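Local coordinates for germination protein YpeB (Bacillus megaterium QM B1551, PDB 5BOI) that takes part in the germination of Bacillus spores, probably in an inhibitory role, and is represented here by its C-terminal, PepSY-containing part, at residues Val18-Leu23 against Glu29-Val34; Asn90-Phe95 against Phe118-Gln123; Glu171-Lys176 against Leu200-Leu205. All blocks are in the same frame, centred on the assembly; numbering follows the deposited sequence. Where two conformers were deposited one is given.

Three helix-on-strand contacts follow one another along the chain, none nested in or crossing another. Contact 1 comes first and closes a short connection, bringing helix 12-22 beside the strand 30-35 that follows it. Contact 2 opens later and spans the link from helix 85-98 through strand 104-112 to strand 115-123. Contact 3, in the C-terminal PepSY region, does the same for helix 170-175 and strand 198-208, with strand 182-192 in between. Contacts 1 and 2 both lie in the PepSY1 and PepSY2 region and touch, Phe22 O lying 3.6 Å from Phe95 CE1, whereas contacts 1 and 3 have centres about 45 Å apart, on opposite sides of the chain's centre.

Contact 1 of 3, residues Val18-Leu23 against Glu29-Val34; sequences VARSFL and EQIHIV
Arg20 lays its guanidinium over the end of Ile31, whose CD1 sits 3.8 Å from the guanidinium plane and lies off-centre, near the outer atoms of the group. This is the packing of helix 12-22 beside strand 30-35 in the PepSY1 and PepSY2 region, and it is slight: the two segments bury 140 Å² between them, and even their nearest CA atoms, those of Arg20 and Glu29, are 9.1 Å apart. Arg20 therefore has to reach. Its CG is anti to the carbonyl carbon (chi1 -57°), and the chain then runs extended from CG to NE, which carries CZ to within 4.0 Å of Ile31 CD1. On the strand side Ile31 answers with its longer branch, CG1 and CD1.

The polar side of the pairing is loose. Glu29 O lies at the edge of the guanidinium, near its plane, but its 4.1 Å from Arg20 NH2 is too long for a hydrogen bond. The contact buries NH2, which has no partner in the model. The Glu29 carboxylate stands too far off to bond it and probably acts only through longer-range electrostatics; its OE1 accepts a hydrogen bond from the backbone N of Gly27.

Deeper packing comes from neighbouring strands: Ala19 touches Leu47 and Met60, while Ile31 and Glu29 both rest on Ile49. Strand 30-35 is itself paired with strand 44-50, as the backbone bonds of Gln30 with Thr50 and His32 with Thr48 attest. Between the opposite charges, Arg20 NH2 and Glu29 OE1 remain 4.4 Å apart, beyond salt-bridge range.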
loop_
_atom_site.group_PDB
_atom_site.type_symbol
_atom_site.label_atom_id
_atom_site.label_comp_id
_atom_site.label_asym_id
_atom_site.label_seq_id
_atom_site.Cartn_x
_atom_site.Cartn_y
_atom_site.Cartn_z
ATOM N N VAL A 18 16.221 -9.333 9.133
ATOM C CA VAL A 18 14.920 -8.820 8.734
ATOM C C VAL A 18 14.695 -9.143 7.263
ATOM O O VAL A 18 13.662 -9.701 6.882
ATOM C CB VAL A 18 14.816 -7.301 8.976
ATOM C CG1 VAL A 18 13.410 -6.805 8.678
ATOM C CG2 VAL A 18 15.195 -6.978 10.413
ATOM N N ALA A 19 15.697 -8.816 6.454
ATOM C CA ALA A 19 15.656 -9.044 5.015
ATOM C C ALA A 19 15.404 -10.512 4.661
ATOM O O ALA A 19 14.525 -10.822 3.854
ATOM C CB ALA A 19 16.961 -8.559 4.374
ATOM N N ARG A 20 16.176 -11.412 5.263
ATOM C CA ARG A 20 16.053 -12.838 4.978
ATOM C C ARG A 20 14.622 -13.333 5.199
ATOM O O ARG A 20 14.065 -14.055 4.368
ATOM C CB ARG A 20 17.025 -13.635 5.847
ATOM C CG ARG A 20 18.478 -13.228 5.687
ATOM C CD ARG A 20 19.416 -14.284 6.264
ATOM N NE ARG A 20 20.809 -13.847 6.232
ATOM C CZ ARG A 20 21.597 -13.933 5.165
ATOM N NH1 ARG A 20 22.851 -13.508 5.230
ATOM N NH2 ARG A 20 21.130 -14.439 4.029
ATOM N N SER A 21 14.036 -12.922 6.318
ATOM C CA SER A 21 12.676 -13.307 6.683
ATOM C C SER A 21 11.610 -12.710 5.759
ATOM O O SER A 21 10.737 -13.422 5.258
ATOM C CB SER A 21 12.401 -12.892 8.126
ATOM O OG SER A 21 11.311 -13.617 8.659
ATOM N N PHE A 22 11.692 -11.401 5.540
ATOM C CA PHE A 22 10.732 -10.671 4.710
ATOM C C PHE A 22 10.709 -11.150 3.258
ATOM O O PHE A 22 9.650 -11.211 2.630
ATOM C CB PHE A 22 11.064 -9.179 4.755
ATOM C CG PHE A 22 9.955 -8.282 4.286
ATOM C CD1 PHE A 22 8.863 -8.015 5.103
ATOM C CD2 PHE A 22 10.018 -7.681 3.039
ATOM C CE1 PHE A 22 7.848 -7.171 4.673
ATOM C CE2 PHE A 22 9.008 -6.831 2.605
ATOM C CZ PHE A 22 7.920 -6.579 3.427
ATOM N N LEU A 23 11.887 -11.482 2.733
ATOM C CA LEU A 23 12.053 -11.804 1.319
ATOM C C LEU A 23 12.152 -13.301 1.092
ATOM O O LEU A 23 12.343 -13.757 -0.039
ATOM C CB LEU A 23 13.304 -11.125 0.762
ATOM C CG LEU A 23 13.321 -9.599 0.764
ATOM C CD1 LEU A 23 14.708 -9.109 0.388
ATOM C CD2 LEU A 23 12.274 -9.067 -0.194
ATOM N N GLU A 29 22.433 -16.118 -0.628
ATOM C CA GLU A 29 22.489 -14.754 -1.141
ATOM C C GLU A 29 23.521 -13.899 -0.417
ATOM O O GLU A 29 23.516 -13.808 0.810
ATOM C CB GLU A 29 21.118 -14.082 -1.032
ATOM C CG GLU A 29 20.008 -14.764 -1.807
ATOM C CD GLU A 29 19.287 -15.818 -0.989
ATOM O OE1 GLU A 29 19.626 -15.981 0.204
ATOM O OE2 GLU A 29 18.376 -16.475 -1.537
ATOM N N GLN A 30 24.403 -13.270 -1.185
ATOM C CA GLN A 30 25.291 -12.258 -0.636
ATOM C C GLN A 30 24.486 -10.973 -0.436
ATOM O O GLN A 30 23.663 -10.617 -1.280
ATOM C CB GLN A 30 26.492 -12.009 -1.558
ATOM C CG GLN A 30 27.181 -10.666 -1.316
ATOM C CD GLN A 30 27.830 -10.085 -2.560
ATOM O OE1 GLN A 30 28.518 -10.784 -3.306
ATOM N NE2 GLN A 30 27.609 -8.793 -2.790
ATOM N N ILE A 31 24.708 -10.286 0.679
ATOM C CA ILE A 31 24.013 -9.031 0.938
ATOM C C ILE A 31 24.982 -7.876 1.201
ATOM O O ILE A 31 25.670 -7.851 2.219
ATOM C CB ILE A 31 23.051 -9.161 2.135
ATOM C CG1 ILE A 31 22.177 -10.412 1.988
ATOM C CG2 ILE A 31 22.204 -7.894 2.287
ATOM C CD1 ILE A 31 21.143 -10.581 3.088
ATOM N N HIS A 32 25.032 -6.930 0.265
ATOM C CA HIS A 32 25.826 -5.710 0.406
ATOM C C HIS A 32 24.992 -4.640 1.106
ATOM O O HIS A 32 23.953 -4.218 0.592
ATOM C CB HIS A 32 26.303 -5.221 -0.971
ATOM C CG HIS A 32 26.929 -3.857 -0.958
ATOM N ND1 HIS A 32 28.218 -3.631 -0.528
ATOM C CD2 HIS A 32 26.444 -2.652 -1.342
ATOM C CE1 HIS A 32 28.500 -2.343 -0.640
ATOM N NE2 HIS A 32 27.438 -1.728 -1.131
ATOM N N ILE A 33 25.439 -4.207 2.281
ATOM C CA ILE A 33 24.653 -3.274 3.083
ATOM C C ILE A 33 25.366 -1.928 3.255
ATOM O O ILE A 33 26.578 -1.871 3.468
ATOM C CB ILE A 33 24.316 -3.885 4.469
ATOM C CG1 ILE A 33 23.547 -2.887 5.341
ATOM C CG2 ILE A 33 25.575 -4.345 5.175
ATOM C CD1 ILE A 33 22.918 -3.509 6.570
ATOM N N VAL A 34 24.595 -0.849 3.141
ATOM C CA VAL A 34 25.106 0.516 3.214
ATOM C C VAL A 34 24.302 1.320 4.241
ATOM O O VAL A 34 23.084 1.173 4.324
ATOM C CB VAL A 34 25.041 1.198 1.822
ATOM C CG1 VAL A 34 25.255 2.700 1.921
ATOM C CG2 VAL A 34 26.045 0.567 0.865
#

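Contact 2 of 3, residues Asn90-Phe95 against Phe118-Gln123; sequences NKATKF and FTFVEQ. With SO4 (sulfate ion), chain C.
Helix 90-95 passes over strand 118-123 with 10.2 Å between the segment axes at closest approach and 42° between their N-to-C directions, the nearest CA pairs being Ala92 with Phe118 and Thr93 with Phe120. The pairing is helix-on-sheet packing within the PepSY1 and PepSY2 region, and Ala92, Phe118 and Phe120 are buried in it.

Ala92 is the central point. Its CB meets both rings, standing 3.9 Å from CD2 of Phe118 and 4.0 Å from CZ of Phe120, and it approaches each ring obliquely. The two phenylalanines are next but one along the strand and both direct CB toward the helix. In each, CG is anti to the carbonyl carbon and beside the backbone N, which carries both rings up to the Ala92 methyl.

Thr93 meets the Phe120 ring at CE2 and CZ, whereas Ala92 reaches CZ and CE1. The threonine side chain crosses that of Phe120 at about a right angle, and OG1 lies at the ring edge, near the ring plane, 3.6 Å from CE2. The hydroxyl is also hydrogen-bonded to Met89 O one turn back in the helix, so its polar need is met there. A serine in place of Phe120 would probably leave Ala92 CB and Thr93 OG1 without the ring they share and open a gap between helix and strand.

Phe118 also touches Leu85, Ala88 and Met89 of the helix, while Met106 of strand 104-112 adjoins both rings. At the far end of the strand, Gln123 meets a sulfate, probably from the crystallisation liquor, which is also hydrogen-bonded to Arg187 NH2. The glutamine's own bond is short but weak: NE2 to sulfate O1 is 2.7 Å, with an angle of only 116° at the hydrogen.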
loop_
_atom_site.group_PDB
_atom_site.type_symbol
_atom_site.label_atom_id
_atom_site.label_comp_id
_atom_site.label_asym_id
_atom_site.label_seq_id
_atom_site.Cartn_x
_atom_site.Cartn_y
_atom_site.Cartn_z
ATOM N N ASN A 90 -4.997 -11.901 -3.599
ATOM C CA ASN A 90 -5.114 -12.711 -2.385
ATOM C C ASN A 90 -3.775 -12.982 -1.726
ATOM O O ASN A 90 -3.656 -12.926 -0.493
ATOM C CB ASN A 90 -5.815 -14.035 -2.694
ATOM C CG ASN A 90 -7.279 -13.844 -3.009
ATOM O OD1 ASN A 90 -7.873 -12.830 -2.633
ATOM N ND2 ASN A 90 -7.873 -14.813 -3.699
ATOM N N LYS A 91 -2.781 -13.284 -2.556
ATOM C CA LYS A 91 -1.421 -13.525 -2.098
ATOM C C LYS A 91 -0.795 -12.286 -1.462
ATOM O O LYS A 91 -0.090 -12.386 -0.445
ATOM C CB LYS A 91 -0.569 -14.008 -3.262
ATOM C CG LYS A 91 -0.978 -15.402 -3.757
ATOM C CD LYS A 91 0.063 -15.986 -4.692
ATOM C CE LYS A 91 -0.196 -17.472 -4.947
ATOM N NZ LYS A 91 -1.509 -17.744 -5.593
ATOM N N ALA A 92 -1.091 -11.130 -2.044
ATOM C CA ALA A 92 -0.628 -9.850 -1.501
ATOM C C ALA A 92 -1.255 -9.620 -0.120
ATOM O O ALA A 92 -0.577 -9.266 0.843
ATOM C CB ALA A 92 -0.959 -8.708 -2.449
ATOM N N THR A 93 -2.556 -9.843 -0.030
ATOM C CA THR A 93 -3.252 -9.659 1.242
ATOM C C THR A 93 -2.660 -10.589 2.316
ATOM O O THR A 93 -2.402 -10.166 3.452
ATOM C CB THR A 93 -4.757 -9.917 1.073
ATOM O OG1 THR A 93 -5.285 -8.996 0.089
ATOM C CG2 THR A 93 -5.489 -9.776 2.424
ATOM N N LYS A 94 -2.405 -11.843 1.946
ATOM C CA LYS A 94 -1.875 -12.824 2.897
ATOM C C LYS A 94 -0.473 -12.447 3.357
ATOM O O LYS A 94 -0.130 -12.577 4.538
ATOM C CB LYS A 94 -1.830 -14.221 2.273
ATOM C CG LYS A 94 -1.190 -15.264 3.210
ATOM C CD LYS A 94 -0.853 -16.570 2.500
ATOM C CE LYS A 94 -0.274 -17.614 3.479
ATOM N NZ LYS A 94 -0.947 -17.605 4.815
ATOM N N PHE A 95 0.333 -11.984 2.409
ATOM C CA PHE A 95 1.702 -11.588 2.696
ATOM C C PHE A 95 1.727 -10.509 3.780
ATOM O O PHE A 95 2.467 -10.635 4.766
ATOM C CB PHE A 95 2.395 -11.077 1.433
ATOM C CG PHE A 95 3.792 -10.586 1.669
ATOM C CD1 PHE A 95 4.856 -11.468 1.655
ATOM C CD2 PHE A 95 4.044 -9.247 1.896
ATOM C CE1 PHE A 95 6.143 -11.025 1.867
ATOM C CE2 PHE A 95 5.342 -8.797 2.113
ATOM C CZ PHE A 95 6.391 -9.701 2.097
ATOM N N PHE A 118 -0.613 -3.284 -6.484
ATOM C CA PHE A 118 -1.664 -3.086 -5.496
ATOM C C PHE A 118 -1.349 -1.957 -4.529
ATOM O O PHE A 118 -0.189 -1.751 -4.166
ATOM C CB PHE A 118 -1.865 -4.370 -4.694
ATOM C CG PHE A 118 -2.125 -5.564 -5.540
ATOM C CD1 PHE A 118 -3.330 -5.700 -6.195
ATOM C CD2 PHE A 118 -1.166 -6.553 -5.687
ATOM C CE1 PHE A 118 -3.580 -6.796 -6.981
ATOM C CE2 PHE A 118 -1.424 -7.669 -6.465
ATOM C CZ PHE A 118 -2.634 -7.782 -7.115
ATOM N N THR A 119 -2.385 -1.227 -4.117
ATOM C CA THR A 119 -2.245 -0.271 -3.017
ATOM C C THR A 119 -3.232 -0.651 -1.918
ATOM O O THR A 119 -4.394 -0.941 -2.200
ATOM C CB THR A 119 -2.505 1.180 -3.460
ATOM O OG1 THR A 119 -1.615 1.521 -4.536
ATOM C CG2 THR A 119 -2.297 2.134 -2.279
ATOM N N PHE A 120 -2.751 -0.687 -0.674
ATOM C CA PHE A 120 -3.577 -0.988 0.484
ATOM C C PHE A 120 -3.569 0.247 1.361
ATOM O O PHE A 120 -2.584 0.995 1.335
ATOM C CB PHE A 120 -3.007 -2.179 1.272
ATOM C CG PHE A 120 -3.098 -3.489 0.548
ATOM C CD1 PHE A 120 -2.194 -3.810 -0.460
ATOM C CD2 PHE A 120 -4.093 -4.395 0.860
ATOM C CE1 PHE A 120 -2.271 -5.023 -1.135
ATOM C CE2 PHE A 120 -4.178 -5.609 0.180
ATOM C CZ PHE A 120 -3.268 -5.915 -0.819
ATOM N N VAL A 121 -4.637 0.487 2.133
ATOM C CA VAL A 121 -4.657 1.631 3.033
ATOM C C VAL A 121 -5.079 1.237 4.447
ATOM O O VAL A 121 -5.772 0.241 4.653
ATOM C CB VAL A 121 -5.601 2.746 2.547
ATOM C CG1 VAL A 121 -5.145 3.293 1.194
ATOM C CG2 VAL A 121 -7.055 2.237 2.455
ATOM N N GLU A 122 -4.665 2.048 5.413
ATOM C CA GLU A 122 -4.959 1.780 6.803
ATOM C C GLU A 122 -6.446 1.923 7.082
ATOM O O GLU A 122 -7.123 2.819 6.549
ATOM C CB GLU A 122 -4.169 2.717 7.711
ATOM C CG GLU A 122 -4.380 2.417 9.195
ATOM C CD GLU A 122 -3.803 3.482 10.090
ATOM O OE1 GLU A 122 -3.606 4.617 9.608
ATOM O OE2 GLU A 122 -3.550 3.185 11.277
ATOM N N GLN A 123 -6.946 1.035 7.934
ATOM C CA GLN A 123 -8.318 1.117 8.396
ATOM C C GLN A 123 -8.293 1.335 9.923
ATOM O O GLN A 123 -7.613 0.588 10.631
ATOM C CB GLN A 123 -9.035 -0.166 7.968
ATOM C CG GLN A 123 -10.295 -0.568 8.666
ATOM C CD GLN A 123 -10.775 -1.912 8.145
ATOM O OE1 GLN A 123 -10.259 -2.964 8.528
ATOM N NE2 GLN A 123 -11.743 -1.880 7.238
HETATM S S SO4 C . -15.414 -3.798 6.979
HETATM O O1 SO4 C . -14.095 -3.289 7.355
HETATM O O2 SO4 C . -15.631 -3.600 5.550
HETATM O O3 SO4 C . -16.460 -3.102 7.731
HETATM O O4 SO4 C . -15.464 -5.234 7.269
#

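Contact 3 of 3, residues Glu171-Lys176 against Leu200-Leu205; sequences EQAKTK and LCYEFL
In the C-terminal PepSY region, the short helix 170-175 packs against strand 198-208, and Ala173 and Lys174 meet Tyr202 and Phe204 there. The segment axes come within 9.4 Å and their N-to-C directions differ by 64°, and the helix residues that touch are neighbours in sequence. The small Ala173 allows the close approach: its CA is the nearest on the helix to that of Tyr202.

Ala173 CB reaches Tyr202 obliquely, 3.4 Å from CD2, a tight fit for two carbons. The same methyl lies in the plane of the Phe204 ring, at its edge, with CZ 3.9 Å away. Both aromatic residues hold CG anti to the carbonyl carbon (chi1 -69° in Tyr202 and -64° in Phe204), which brings both rings to the Ala173 methyl. The phenol oxygen of Tyr202 passes beyond the contact to a hydrogen bond with Ile168 O, which ties the ring to the chain just ahead of the helix.

Lys174 covers the end of Phe204 with its backbone and the root of its side chain. CZ of the ring is 3.6 Å from Lys174 N, and CB packs 3.9 Å from CE1. The rest of the lysine is extended and crosses Phe204 at about a right angle, and the amino end runs off from the strand. Leu177 and Ile217 also touch the Phe204 ring.

Near the helix's C-terminal end, Thr175 turns its hydroxyl back along the chain: OG1 donates to Gln172 O over 2.6 Å, in the carbonyl plane and on a lone pair.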
loop_
_atom_site.group_PDB
_atom_site.type_symbol
_atom_site.label_atom_id
_atom_site.label_comp_id
_atom_site.label_asym_id
_atom_site.label_seq_id
_atom_site.Cartn_x
_atom_site.Cartn_y
_atom_site.Cartn_z
ATOM N N GLU A 171 -27.034 9.017 4.198
ATOM C CA GLU A 171 -28.172 9.118 3.295
ATOM C C GLU A 171 -28.139 10.441 2.523
ATOM O O GLU A 171 -28.353 10.473 1.309
ATOM C CB GLU A 171 -29.482 8.980 4.077
ATOM C CG GLU A 171 -29.658 7.615 4.768
ATOM C CD GLU A 171 -28.808 7.438 6.029
ATOM O OE1 GLU A 171 -28.343 8.444 6.601
ATOM O OE2 GLU A 171 -28.595 6.278 6.445
ATOM N N GLN A 172 -27.849 11.527 3.230
ATOM C CA GLN A 172 -27.738 12.840 2.597
ATOM C C GLN A 172 -26.551 12.859 1.612
ATOM O O GLN A 172 -26.671 13.340 0.484
ATOM C CB GLN A 172 -27.596 13.928 3.670
ATOM C CG GLN A 172 -28.904 14.183 4.445
ATOM C CD GLN A 172 -28.713 14.851 5.804
ATOM O OE1 GLN A 172 -27.591 15.091 6.253
ATOM N NE2 GLN A 172 -29.825 15.164 6.460
ATOM N N ALA A 173 -25.421 12.301 2.036
ATOM C CA ALA A 173 -24.252 12.178 1.156
ATOM C C ALA A 173 -24.584 11.476 -0.152
ATOM O O ALA A 173 -24.172 11.916 -1.231
ATOM C CB ALA A 173 -23.142 11.435 1.858
ATOM N N LYS A 174 -25.332 10.384 -0.043
ATOM C CA LYS A 174 -25.686 9.560 -1.193
ATOM C C LYS A 174 -26.549 10.316 -2.193
ATOM O O LYS A 174 -26.480 10.048 -3.390
ATOM C CB LYS A 174 -26.396 8.280 -0.718
ATOM C CG LYS A 174 -26.670 7.230 -1.798
ATOM C CD LYS A 174 -27.072 5.886 -1.175
ATOM C CE LYS A 174 -27.719 4.942 -2.187
ATOM N NZ LYS A 174 -27.713 3.515 -1.725
ATOM N N THR A 175 -27.347 11.275 -1.726
ATOM C CA THR A 175 -28.169 12.040 -2.663
ATOM C C THR A 175 -27.308 13.016 -3.457
ATOM O O THR A 175 -27.742 13.563 -4.474
ATOM C CB THR A 175 -29.282 12.822 -1.950
ATOM O OG1 THR A 175 -28.701 13.843 -1.131
ATOM C CG2 THR A 175 -30.118 11.891 -1.084
ATOM N N LYS A 176 -26.080 13.219 -2.994
ATOM C CA LYS A 176 -25.162 14.144 -3.643
ATOM C C LYS A 176 -24.521 13.510 -4.868
ATOM O O LYS A 176 -23.955 14.204 -5.709
ATOM C CB LYS A 176 -24.095 14.605 -2.647
ATOM C CG LYS A 176 -24.681 15.250 -1.389
ATOM C CD LYS A 176 -25.785 16.245 -1.733
ATOM C CE LYS A 176 -26.056 17.210 -0.587
ATOM N NZ LYS A 176 -27.398 17.846 -0.690
ATOM N N LEU A 200 -12.530 14.573 5.908
ATOM C CA LEU A 200 -13.379 13.393 6.105
ATOM C C LEU A 200 -14.446 13.323 5.019
ATOM O O LEU A 200 -15.137 14.314 4.768
ATOM C CB LEU A 200 -14.048 13.419 7.488
ATOM C CG LEU A 200 -14.890 12.200 7.882
ATOM C CD1 LEU A 200 -14.036 10.941 8.073
ATOM C CD2 LEU A 200 -15.712 12.484 9.156
ATOM N N CYS A 201 -14.590 12.152 4.397
ATOM C CA CYS A 201 -15.544 11.938 3.299
ATOM C C CYS A 201 -16.353 10.662 3.441
ATOM O O CYS A 201 -15.898 9.696 4.044
ATOM C CB CYS A 201 -14.824 11.852 1.945
ATOM S SG CYS A 201 -13.837 13.269 1.471
ATOM N N TYR A 202 -17.536 10.625 2.840
ATOM C CA TYR A 202 -18.178 9.332 2.579
ATOM C C TYR A 202 -17.628 8.837 1.253
ATOM O O TYR A 202 -17.657 9.580 0.264
ATOM C CB TYR A 202 -19.690 9.469 2.476
ATOM C CG TYR A 202 -20.339 9.815 3.793
ATOM C CD1 TYR A 202 -20.612 8.824 4.707
ATOM C CD2 TYR A 202 -20.669 11.134 4.109
ATOM C CE1 TYR A 202 -21.194 9.125 5.941
ATOM C CE2 TYR A 202 -21.276 11.462 5.326
ATOM C CZ TYR A 202 -21.529 10.440 6.249
ATOM O OH TYR A 202 -22.117 10.723 7.476
ATOM N N GLU A 203 -17.129 7.608 1.239
ATOM C CA GLU A 203 -16.595 6.996 0.032
ATOM C C GLU A 203 -17.637 6.041 -0.533
ATOM O O GLU A 203 -18.153 5.193 0.187
ATOM C CB GLU A 203 -15.298 6.242 0.341
ATOM C CG GLU A 203 -14.778 5.420 -0.823
ATOM C CD GLU A 203 -14.041 4.187 -0.354
ATOM O OE1 GLU A 203 -13.224 4.314 0.586
ATOM O OE2 GLU A 203 -14.278 3.098 -0.920
ATOM N N PHE A 204 -17.950 6.177 -1.815
ATOM C CA PHE A 204 -18.893 5.295 -2.479
ATOM C C PHE A 204 -18.194 4.516 -3.586
ATOM O O PHE A 204 -17.477 5.099 -4.411
ATOM C CB PHE A 204 -20.063 6.102 -3.071
ATOM C CG PHE A 204 -20.921 6.806 -2.033
ATOM C CD1 PHE A 204 -21.979 6.136 -1.428
ATOM C CD2 PHE A 204 -20.662 8.126 -1.666
ATOM C CE1 PHE A 204 -22.782 6.765 -0.465
ATOM C CE2 PHE A 204 -21.444 8.772 -0.734
ATOM C CZ PHE A 204 -22.517 8.090 -0.117
ATOM N N LEU A 205 -18.419 3.209 -3.611
ATOM C CA LEU A 205 -17.947 2.359 -4.694
ATOM C C LEU A 205 -19.169 1.954 -5.506
ATOM O O LEU A 205 -20.140 1.423 -4.955
ATOM C CB LEU A 205 -17.219 1.145 -4.123
ATOM C CG LEU A 205 -16.446 0.138 -4.973
ATOM C CD1 LEU A 205 -15.532 0.834 -5.938
ATOM C CD2 LEU A 205 -15.639 -0.740 -4.028
#